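R.MvaI (Kocuria varians, PDB 2OAA) probably cleaves double-stranded DNA at a specific recognition sequence in a metal-dependent reaction, as a restriction endonuclease of the MvaI/BcnI family. Local coordinates at residues 68-73 with 232-237; 84-89 with 145-150; 204-209 with 239-244. All blocks are in the same frame, centred on the assembly; numbering follows the deposited sequence. Where two conformers were deposited one is given.

Overall arrangement
All three contacts belong to the one endonuclease fold, but they differ in depth and chemistry. Contact 1 is the deepest, an antiparallel strand pairing near the centre of the chain whose DNA side carries polar groups that read guanine bases. Contact 3, its centre about 8 Å away, reaches the same sheet: strand 207-215 runs beside strand 225-234, and the contact itself turns on a buried tyrosine hydroxyl and carboxylate, with exposed polar residues at its margin. Contact 2 sits farther out, about 22 Å from contact 1 between centres, and joins helix 83-91 to the three-stranded sheet through apolar tips. Trp150 connects it inward, packing on Phe232 and Val209.

Contact 1 (68-73 with 232-237); sequences SLLTLF and FRINME. With nucleotides of chain A.
Thr71 and Arg233 face each other as a non-hydrogen-bonded pair on two antiparallel strands of the PD-(D/E)XK-clan endonuclease fold, and their side chains turn together to the major-groove edges of two guanines. Arg233 bends at chi3 (74°), which swings its guanidinium across to the bases. Arg233 NH1 donates to O6 of DG9 of chain A (2.9 Å) and Arg233 NH2 to N7 of that base (3.0 Å), both bonds nearly straight: the bidentate arginine-guanine pattern. The flat group is sandwiched, with O6 of DG8 of chain A over the centre of one face and Leu69 CB over the opposite face toward the rim. Weak bonds from NE to Thr71 OG1 and from NH2 to Leu69 O may add to the restraint on its rotation, while Asp210 pairs with NH1 in a salt bridge. Thr71 OG1 itself donates to N7 of DG8 of chain A (2.9 Å), so one hydroxyl lies between the arginine, by a weak bond, and the second guanine.

Leu70 and Ile234, a hydrogen-bonded pair, turn to the other face of the sheet. Their side chains lie side by side, CB of Leu70 3.8 Å from CG2 of Ile234, and Met236 SD closes over Leu70. Farther along, the Phe73 and Phe232 rings are nearly parallel (9°) but slid apart, with Phe232 CB over the face of Phe73; Leu155 of helix 152-162 packs against both. Beyond the Leu70-Ile234 pair, a water donates to Ser68 O (2.7 Å) and accepts from Met236 N (2.9 Å).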
# COMPACT_ATOMS: atom_id res chain seq x y z
N SER E 68 2.72 9.38 5.37
CA SER E 68 1.80 8.67 4.50
C SER E 68 1.44 7.31 5.10
O SER E 68 2.16 6.78 5.96
CB SER E 68 2.43 8.47 3.11
OG SER E 68 2.69 9.74 2.50
N LEU E 69 0.31 6.77 4.66
CA LEU E 69 -0.05 5.40 5.00
C LEU E 69 1.01 4.46 4.45
O LEU E 69 1.55 4.70 3.37
CB LEU E 69 -1.40 5.03 4.40
CG LEU E 69 -2.59 5.83 4.93
CD1 LEU E 69 -3.78 5.53 4.07
CD2 LEU E 69 -2.88 5.47 6.39
N LEU E 70 1.29 3.39 5.20
CA LEU E 70 2.25 2.37 4.76
C LEU E 70 1.51 1.36 3.89
O LEU E 70 0.61 0.69 4.37
CB LEU E 70 2.87 1.68 5.97
CG LEU E 70 3.91 0.59 5.67
CD1 LEU E 70 5.22 1.26 5.29
CD2 LEU E 70 4.11 -0.30 6.89
N THR E 71 1.89 1.26 2.62
CA THR E 71 1.26 0.28 1.74
C THR E 71 1.79 -1.12 2.05
O THR E 71 3.00 -1.37 1.97
CB THR E 71 1.51 0.66 0.28
OG1 THR E 71 0.88 1.93 0.03
CG2 THR E 71 0.97 -0.40 -0.68
N LEU E 72 0.88 -2.00 2.46
CA LEU E 72 1.25 -3.36 2.86
C LEU E 72 1.38 -4.29 1.65
O LEU E 72 2.40 -4.97 1.47
CB LEU E 72 0.22 -3.92 3.86
CG LEU E 72 0.15 -3.19 5.20
CD1 LEU E 72 -1.07 -3.65 6.02
CD2 LEU E 72 1.42 -3.40 6.01
N PHE E 73 0.36 -4.29 0.80
CA PHE E 73 0.32 -5.11 -0.39
C PHE E 73 -0.85 -4.65 -1.24
O PHE E 73 -1.72 -3.94 -0.74
CB PHE E 73 0.17 -6.62 -0.04
CG PHE E 73 -1.17 -6.98 0.58
CD1 PHE E 73 -2.19 -7.53 -0.19
CD2 PHE E 73 -1.40 -6.78 1.94
CE1 PHE E 73 -3.41 -7.88 0.38
CE2 PHE E 73 -2.63 -7.12 2.52
CZ PHE E 73 -3.63 -7.68 1.74
N PHE E 232 -3.84 -2.25 0.49
CA PHE E 232 -4.20 -2.34 1.89
C PHE E 232 -3.12 -1.58 2.65
O PHE E 232 -1.94 -1.93 2.56
CB PHE E 232 -4.33 -3.82 2.26
CG PHE E 232 -5.48 -4.47 1.56
CD1 PHE E 232 -6.72 -4.58 2.18
CD2 PHE E 232 -5.36 -4.86 0.22
CE1 PHE E 232 -7.81 -5.11 1.50
CE2 PHE E 232 -6.45 -5.40 -0.46
CZ PHE E 232 -7.67 -5.52 0.17
N ARG E 233 -3.52 -0.48 3.30
CA ARG E 233 -2.56 0.52 3.78
C ARG E 233 -2.81 0.84 5.24
O ARG E 233 -3.95 1.10 5.63
CB ARG E 233 -2.69 1.81 2.95
CG ARG E 233 -2.59 1.60 1.43
CD ARG E 233 -2.58 2.92 0.70
NE ARG E 233 -1.32 3.62 0.85
CZ ARG E 233 -1.13 4.91 0.57
NH1 ARG E 233 -2.14 5.67 0.17
NH2 ARG E 233 0.08 5.44 0.74
N ILE E 234 -1.74 0.83 6.03
CA ILE E 234 -1.88 1.00 7.48
C ILE E 234 -1.34 2.34 7.98
O ILE E 234 -0.32 2.83 7.51
CB ILE E 234 -1.24 -0.19 8.25
CG1 ILE E 234 -1.54 -0.12 9.77
CG2 ILE E 234 0.27 -0.28 7.98
CD1 ILE E 234 -1.32 -1.44 10.49
N ASN E 235 -2.04 2.91 8.96
CA ASN E 235 -1.57 4.10 9.65
C ASN E 235 -0.38 3.74 10.55
O ASN E 235 -0.48 2.89 11.43
CB ASN E 235 -2.73 4.67 10.48
CG ASN E 235 -2.39 5.97 11.20
OD1 ASN E 235 -1.23 6.31 11.42
ND2 ASN E 235 -3.44 6.70 11.57
N MET E 236 0.77 4.36 10.29
CA MET E 236 2.00 4.06 11.01
C MET E 236 1.90 4.28 12.52
O MET E 236 2.64 3.67 13.31
CB MET E 236 3.14 4.88 10.41
CG MET E 236 3.64 4.31 9.08
SD MET E 236 4.60 2.80 9.32
CE MET E 236 6.14 3.50 9.91
N GLU E 237 0.98 5.16 12.93
CA GLU E 237 0.79 5.42 14.36
C GLU E 237 0.12 4.25 15.09
O GLU E 237 0.07 4.26 16.32
CB GLU E 237 -0.07 6.67 14.58
CG GLU E 237 0.53 7.95 14.04
CD GLU E 237 1.77 8.36 14.80
OE1 GLU E 237 1.69 8.54 16.03
OE2 GLU E 237 2.84 8.52 14.15
P DG A 9 6.66 7.18 1.38
OP1 DG A 9 7.86 7.82 1.97
OP2 DG A 9 5.66 6.54 2.26
O5' DG A 9 5.89 8.21 0.45
C5' DG A 9 5.61 9.52 0.87
C4' DG A 9 5.52 10.41 -0.35
O4' DG A 9 4.56 9.81 -1.26
C3' DG A 9 5.04 11.82 -0.09
O3' DG A 9 5.64 12.71 -1.02
C2' DG A 9 3.54 11.73 -0.33
C1' DG A 9 3.39 10.62 -1.36
N9 DG A 9 2.24 9.79 -1.04
C8 DG A 9 2.21 8.58 -0.39
N7 DG A 9 1.00 8.16 -0.13
C5 DG A 9 0.18 9.14 -0.68
C6 DG A 9 -1.24 9.26 -0.68
O6 DG A 9 -2.08 8.52 -0.16
N1 DG A 9 -1.65 10.41 -1.36
C2 DG A 9 -0.80 11.32 -1.95
N2 DG A 9 -1.38 12.35 -2.58
N3 DG A 9 0.51 11.23 -1.92
C4 DG A 9 0.93 10.12 -1.28
P DG A 8 8.83 0.95 -0.90
OP1 DG A 8 10.05 0.99 -0.05
OP2 DG A 8 7.62 0.24 -0.41
O5' DG A 8 8.44 2.43 -1.28
C5' DG A 8 7.53 3.18 -0.50
C4' DG A 8 7.05 4.36 -1.30
O4' DG A 8 6.13 3.96 -2.34
C3' DG A 8 6.27 5.40 -0.52
O3' DG A 8 7.20 6.12 0.30
C2' DG A 8 5.70 6.21 -1.67
C1' DG A 8 5.32 5.10 -2.66
N9 DG A 8 3.92 4.72 -2.56
C8 DG A 8 3.38 3.56 -2.06
N7 DG A 8 2.07 3.56 -2.06
C5 DG A 8 1.73 4.80 -2.60
C6 DG A 8 0.46 5.39 -2.84
O6 DG A 8 -0.66 4.94 -2.62
N1 DG A 8 0.59 6.66 -3.41
C2 DG A 8 1.78 7.28 -3.70
N2 DG A 8 1.70 8.50 -4.25
N3 DG A 8 2.97 6.75 -3.46
C4 DG A 8 2.87 5.52 -2.92
O HOH W 1 0.99 6.51 8.43

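Contact 2 (84-89 with 145-150); sequences NTMLRN and DNSVYW. With nucleotides of chain A.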
# COMPACT_ATOMS: atom_id res chain seq x y z
N ASN E 84 -12.03 -3.92 -11.07
CA ASN E 84 -11.49 -2.57 -11.08
C ASN E 84 -11.83 -1.79 -12.33
O ASN E 84 -12.05 -0.59 -12.28
CB ASN E 84 -9.98 -2.56 -10.80
CG ASN E 84 -9.66 -2.80 -9.33
OD1 ASN E 84 -10.54 -3.14 -8.54
ND2 ASN E 84 -8.40 -2.61 -8.96
N THR E 85 -11.88 -2.48 -13.47
CA THR E 85 -12.34 -1.86 -14.70
C THR E 85 -13.79 -1.40 -14.58
O THR E 85 -14.13 -0.31 -15.00
CB THR E 85 -12.14 -2.82 -15.86
OG1 THR E 85 -10.73 -2.99 -16.04
CG2 THR E 85 -12.73 -2.27 -17.16
N MET E 86 -14.64 -2.24 -13.98
CA MET E 86 -16.03 -1.88 -13.73
C MET E 86 -16.11 -0.65 -12.84
O MET E 86 -16.86 0.28 -13.13
CB MET E 86 -16.78 -3.06 -13.10
CG MET E 86 -18.25 -2.80 -12.76
SD MET E 86 -18.58 -2.03 -11.16
CE MET E 86 -18.26 -3.41 -10.06
N LEU E 87 -15.34 -0.63 -11.75
CA LEU E 87 -15.37 0.52 -10.83
C LEU E 87 -14.98 1.82 -11.52
O LEU E 87 -15.63 2.84 -11.34
CB LEU E 87 -14.47 0.29 -9.61
CG LEU E 87 -14.90 -0.80 -8.64
CD1 LEU E 87 -13.81 -1.05 -7.63
CD2 LEU E 87 -16.21 -0.40 -7.94
N ARG E 88 -13.91 1.77 -12.31
CA ARG E 88 -13.45 2.90 -13.08
C ARG E 88 -14.54 3.37 -14.03
O ARG E 88 -14.85 4.57 -14.07
CB ARG E 88 -12.21 2.48 -13.87
CG ARG E 88 -11.63 3.58 -14.72
CD ARG E 88 -10.59 3.03 -15.70
NE ARG E 88 -11.26 2.30 -16.77
CZ ARG E 88 -10.70 1.37 -17.55
NH1 ARG E 88 -9.43 1.01 -17.38
NH2 ARG E 88 -11.43 0.77 -18.48
N ASN E 89 -15.11 2.44 -14.79
CA ASN E 89 -16.07 2.80 -15.84
C ASN E 89 -17.36 3.36 -15.24
O ASN E 89 -17.91 4.32 -15.78
CB ASN E 89 -16.41 1.57 -16.72
CG ASN E 89 -15.24 1.12 -17.59
OD1 ASN E 89 -14.23 1.78 -17.68
ND2 ASN E 89 -15.40 -0.04 -18.21
N ASP E 145 -24.28 -0.63 -5.13
CA ASP E 145 -23.40 -1.67 -5.65
C ASP E 145 -22.48 -2.17 -4.54
O ASP E 145 -21.58 -1.46 -4.11
CB ASP E 145 -22.56 -1.09 -6.80
CG ASP E 145 -21.69 -2.12 -7.52
OD1 ASP E 145 -21.44 -3.22 -6.98
OD2 ASP E 145 -21.26 -1.81 -8.64
N ASN E 146 -22.70 -3.40 -4.09
CA ASN E 146 -21.77 -4.03 -3.16
C ASN E 146 -21.23 -5.35 -3.70
O ASN E 146 -20.94 -6.28 -2.95
CB ASN E 146 -22.38 -4.19 -1.76
CG ASN E 146 -23.47 -5.25 -1.71
OD1 ASN E 146 -23.98 -5.69 -2.73
ND2 ASN E 146 -23.81 -5.66 -0.49
N SER E 147 -21.07 -5.41 -5.02
CA SER E 147 -20.61 -6.62 -5.70
C SER E 147 -19.13 -6.91 -5.51
O SER E 147 -18.71 -8.06 -5.63
CB SER E 147 -20.93 -6.56 -7.19
OG SER E 147 -20.22 -5.52 -7.83
N VAL E 148 -18.32 -5.88 -5.28
CA VAL E 148 -16.86 -6.04 -5.24
C VAL E 148 -16.40 -6.54 -3.87
O VAL E 148 -16.73 -5.94 -2.83
CB VAL E 148 -16.14 -4.72 -5.61
CG1 VAL E 148 -14.62 -4.86 -5.45
CG2 VAL E 148 -16.51 -4.29 -7.01
N TYR E 149 -15.65 -7.64 -3.84
CA TYR E 149 -15.18 -8.14 -2.55
C TYR E 149 -13.85 -8.88 -2.66
O TYR E 149 -13.45 -9.28 -3.77
CB TYR E 149 -16.22 -9.04 -1.86
CG TYR E 149 -16.38 -10.39 -2.52
CD1 TYR E 149 -15.65 -11.49 -2.07
CD2 TYR E 149 -17.28 -10.57 -3.56
CE1 TYR E 149 -15.79 -12.75 -2.67
CE2 TYR E 149 -17.44 -11.82 -4.17
CZ TYR E 149 -16.70 -12.90 -3.72
OH TYR E 149 -16.84 -14.13 -4.32
N TRP E 150 -13.20 -9.04 -1.51
CA TRP E 150 -12.02 -9.87 -1.36
C TRP E 150 -12.33 -10.92 -0.30
O TRP E 150 -12.81 -10.59 0.78
CB TRP E 150 -10.83 -9.06 -0.84
CG TRP E 150 -10.36 -7.95 -1.74
CD1 TRP E 150 -9.25 -7.97 -2.54
CD2 TRP E 150 -10.95 -6.65 -1.90
NE1 TRP E 150 -9.11 -6.77 -3.18
CE2 TRP E 150 -10.14 -5.94 -2.82
CE3 TRP E 150 -12.08 -6.02 -1.36
CZ2 TRP E 150 -10.44 -4.64 -3.23
CZ3 TRP E 150 -12.38 -4.72 -1.75
CH2 TRP E 150 -11.55 -4.04 -2.68
P DT A 3 -8.16 -3.13 -18.33
OP1 DT A 3 -9.62 -3.37 -18.28
OP2 DT A 3 -7.62 -1.80 -17.92
O5' DT A 3 -7.43 -4.25 -17.46
C5' DT A 3 -7.65 -5.63 -17.75
C4' DT A 3 -6.80 -6.50 -16.86
O4' DT A 3 -5.40 -6.38 -17.22
C3' DT A 3 -6.89 -6.21 -15.36
O3' DT A 3 -7.00 -7.45 -14.65
C2' DT A 3 -5.58 -5.49 -15.06
C1' DT A 3 -4.62 -6.13 -16.06
N1 DT A 3 -3.47 -5.29 -16.46
C2 DT A 3 -2.20 -5.83 -16.35
O2 DT A 3 -1.99 -6.94 -15.90
N3 DT A 3 -1.19 -5.01 -16.78
C4 DT A 3 -1.31 -3.73 -17.30
O4 DT A 3 -0.31 -3.12 -17.66
C5 DT A 3 -2.66 -3.23 -17.37
C7 DT A 3 -2.88 -1.85 -17.91
C6 DT A 3 -3.66 -4.02 -16.96
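With CG anti to the backbone N (chi1 179°) and bends at chi2 and chi3, Met86, in one of its two modelled conformers, leaves helix 83-91 and brings its methyl to the turn at 145-148. In that conformer Met86 CE lies 3.6 Å from Val148 CG2, the two side chains sliding past each other in opposite directions, and also rests on Ser147 OG. Leu87 comes from the next position of the helix and meets Val148 tip to tip, Leu87 CD2 to Val148 CG2 at 4.0 Å.

Two bonds from Ser147 to Asp145 OD1 brace the turn. This oxygen accepts from Ser147 N (3.0 Å), an Asx turn, and from Ser147 OG (2.7 Å) on the syn lone pair, while OD2 lies beside Met86 and is hydrogen-bonded to Tyr91 OH. Replacing Asp145 by alanine removes the acceptor of both Ser147 bonds and is likely to leave the turn less firmly set and the Tyr91 hydroxyl without this mate.

Away from this packing, Thr85 OG1 donates to OP1 of DT3 of chain A, and Arg88 reaches OP2 of that phosphate through a long, weak bond. The helix thus lies between the DNA backbone and the turn within strand 143-151, whose neighbour, strand 131-138, adds Leu134 against Leu87.

Contact 3 (204-209 with 239-244); sequences NGDIKV and LLEYGE. With nucleotides of chain B.
Tyr242 OH donates a short hydrogen bond to Asp206 OD2 (2.6 Å), reaching the carboxylate oxygen on its anti side. With CG anti to the carbonyl carbon (chi1 -58°), Tyr242 carries its ring over to Asp206. The two side chains cross at about a right angle; the carboxylate plane is turned 71° from the ring, and OD2 lies at the ring edge, in its plane. Ile207 CD1 sits over one face of the ring, Glu241 CB over the opposite face.

Asp206 OD2 also accepts from Asn204 ND2 (3.1 Å), which approaches from above the carboxylate plane. A water donates both to it and to Glu241 OE1. Bridging in this way probably eases the closeness of two like charges, since Asp206 OD2 and Glu241 OE1 stand 3.8 Å apart.

Just before Asp206 in the chain, Gly205 ends helix 195-204 in a Schellman motif. Gly205 O accepts from Lys208 NZ (2.8 Å), and the same ammonium donates to OP2 of DA2 of chain B, linking the helix end to the DNA backbone. Tyr242 thus joins the loop between strands 225-234 and 244-247 to the turn between helix 195-204 and strand 207-215, where Ile207 packs both on Leu198 of the helix and on Ile234 of the adjacent strand.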
# COMPACT_ATOMS: atom_id res chain seq x y z
N ASN E 204 -12.03 -0.57 11.94
CA ASN E 204 -11.82 0.50 12.90
C ASN E 204 -11.32 1.80 12.26
O ASN E 204 -11.35 2.85 12.89
CB ASN E 204 -10.85 0.01 13.99
CG ASN E 204 -10.82 0.91 15.22
OD1 ASN E 204 -11.86 1.23 15.79
ND2 ASN E 204 -9.62 1.28 15.65
N GLY E 205 -10.87 1.73 11.01
CA GLY E 205 -10.39 2.92 10.31
C GLY E 205 -8.88 3.09 10.28
O GLY E 205 -8.37 4.03 9.66
N ASP E 206 -8.15 2.21 10.96
CA ASP E 206 -6.68 2.29 11.03
C ASP E 206 -5.97 1.71 9.81
O ASP E 206 -4.78 1.97 9.60
CB ASP E 206 -6.19 1.55 12.28
CG ASP E 206 -6.69 2.19 13.56
OD1 ASP E 206 -7.00 3.41 13.56
OD2 ASP E 206 -6.75 1.47 14.58
N ILE E 207 -6.67 0.88 9.05
CA ILE E 207 -6.14 0.28 7.83
C ILE E 207 -7.16 0.61 6.76
O ILE E 207 -8.37 0.50 6.98
CB ILE E 207 -5.95 -1.25 7.99
CG1 ILE E 207 -4.98 -1.53 9.15
CG2 ILE E 207 -5.46 -1.88 6.65
CD1 ILE E 207 -4.77 -3.01 9.51
N LYS E 208 -6.67 1.06 5.61
CA LYS E 208 -7.53 1.51 4.54
C LYS E 208 -7.47 0.56 3.37
O LYS E 208 -6.46 -0.10 3.15
CB LYS E 208 -7.11 2.90 4.04
CG LYS E 208 -6.95 3.95 5.13
CD LYS E 208 -8.24 4.22 5.88
CE LYS E 208 -8.14 5.53 6.66
NZ LYS E 208 -9.32 5.71 7.57
N VAL E 209 -8.55 0.53 2.60
CA VAL E 209 -8.56 -0.10 1.32
C VAL E 209 -8.52 1.00 0.29
O VAL E 209 -9.47 1.78 0.19
CB VAL E 209 -9.83 -0.96 1.13
CG1 VAL E 209 -9.87 -1.58 -0.25
CG2 VAL E 209 -9.92 -2.03 2.23
N LEU E 239 0.55 0.65 14.41
CA LEU E 239 1.09 -0.70 14.20
C LEU E 239 0.93 -1.62 15.41
O LEU E 239 0.62 -2.81 15.25
CB LEU E 239 2.57 -0.64 13.80
CG LEU E 239 2.98 0.12 12.53
CD1 LEU E 239 4.46 -0.15 12.27
CD2 LEU E 239 2.16 -0.30 11.30
N LEU E 240 1.12 -1.07 16.61
CA LEU E 240 1.14 -1.90 17.83
C LEU E 240 -0.22 -2.51 18.19
O LEU E 240 -0.30 -3.42 19.01
CB LEU E 240 1.70 -1.12 19.02
CG LEU E 240 3.19 -0.77 18.94
CD1 LEU E 240 3.55 0.22 20.04
CD2 LEU E 240 4.04 -2.03 19.05
N GLU E 241 -1.27 -2.01 17.56
CA GLU E 241 -2.60 -2.58 17.73
C GLU E 241 -2.88 -3.75 16.81
O GLU E 241 -3.88 -4.46 16.99
CB GLU E 241 -3.66 -1.47 17.59
CG GLU E 241 -3.47 -0.42 18.69
CD GLU E 241 -4.33 0.82 18.51
OE1 GLU E 241 -5.48 0.70 18.04
OE2 GLU E 241 -3.84 1.92 18.87
N TYR E 242 -1.99 -3.99 15.83
CA TYR E 242 -2.22 -4.98 14.78
C TYR E 242 -1.13 -6.02 14.62
O TYR E 242 -1.27 -6.94 13.82
CB TYR E 242 -2.51 -4.28 13.43
CG TYR E 242 -3.69 -3.41 13.62
CD1 TYR E 242 -4.96 -3.96 13.73
CD2 TYR E 242 -3.55 -2.03 13.80
CE1 TYR E 242 -6.06 -3.19 13.98
CE2 TYR E 242 -4.66 -1.23 14.05
CZ TYR E 242 -5.92 -1.83 14.13
OH TYR E 242 -7.05 -1.10 14.41
N GLY E 243 -0.07 -5.86 15.39
CA GLY E 243 1.06 -6.78 15.39
C GLY E 243 2.05 -6.38 16.46
O GLY E 243 1.75 -5.57 17.34
N GLU E 244 3.25 -6.96 16.40
CA GLU E 244 4.32 -6.60 17.30
C GLU E 244 5.39 -5.83 16.54
O GLU E 244 5.59 -6.06 15.33
CB GLU E 244 4.93 -7.86 17.94
CG GLU E 244 3.91 -8.73 18.66
CD GLU E 244 3.15 -7.98 19.76
OE1 GLU E 244 3.76 -7.17 20.50
OE2 GLU E 244 1.93 -8.21 19.89
P DA B 2 -10.36 9.45 8.33
OP1 DA B 2 -11.68 8.79 8.43
OP2 DA B 2 -9.16 8.64 7.99
O5' DA B 2 -10.47 10.64 7.29
C5' DA B 2 -11.41 11.70 7.50
C4' DA B 2 -11.43 12.62 6.30
O4' DA B 2 -10.15 13.29 6.19
C3' DA B 2 -11.65 11.91 4.97
O3' DA B 2 -12.46 12.72 4.12
C2' DA B 2 -10.24 11.77 4.42
C1' DA B 2 -9.54 13.01 4.94
N9 DA B 2 -8.11 12.83 5.16
C8 DA B 2 -7.52 11.97 6.05
N7 DA B 2 -6.21 12.02 6.05
C5 DA B 2 -5.91 12.98 5.09
C6 DA B 2 -4.69 13.50 4.62
N6 DA B 2 -3.50 13.11 5.06
N1 DA B 2 -4.74 14.45 3.66
C2 DA B 2 -5.95 14.85 3.22
N3 DA B 2 -7.16 14.43 3.58
C4 DA B 2 -7.07 13.49 4.54
O HOH W 2 -6.68 2.74 17.04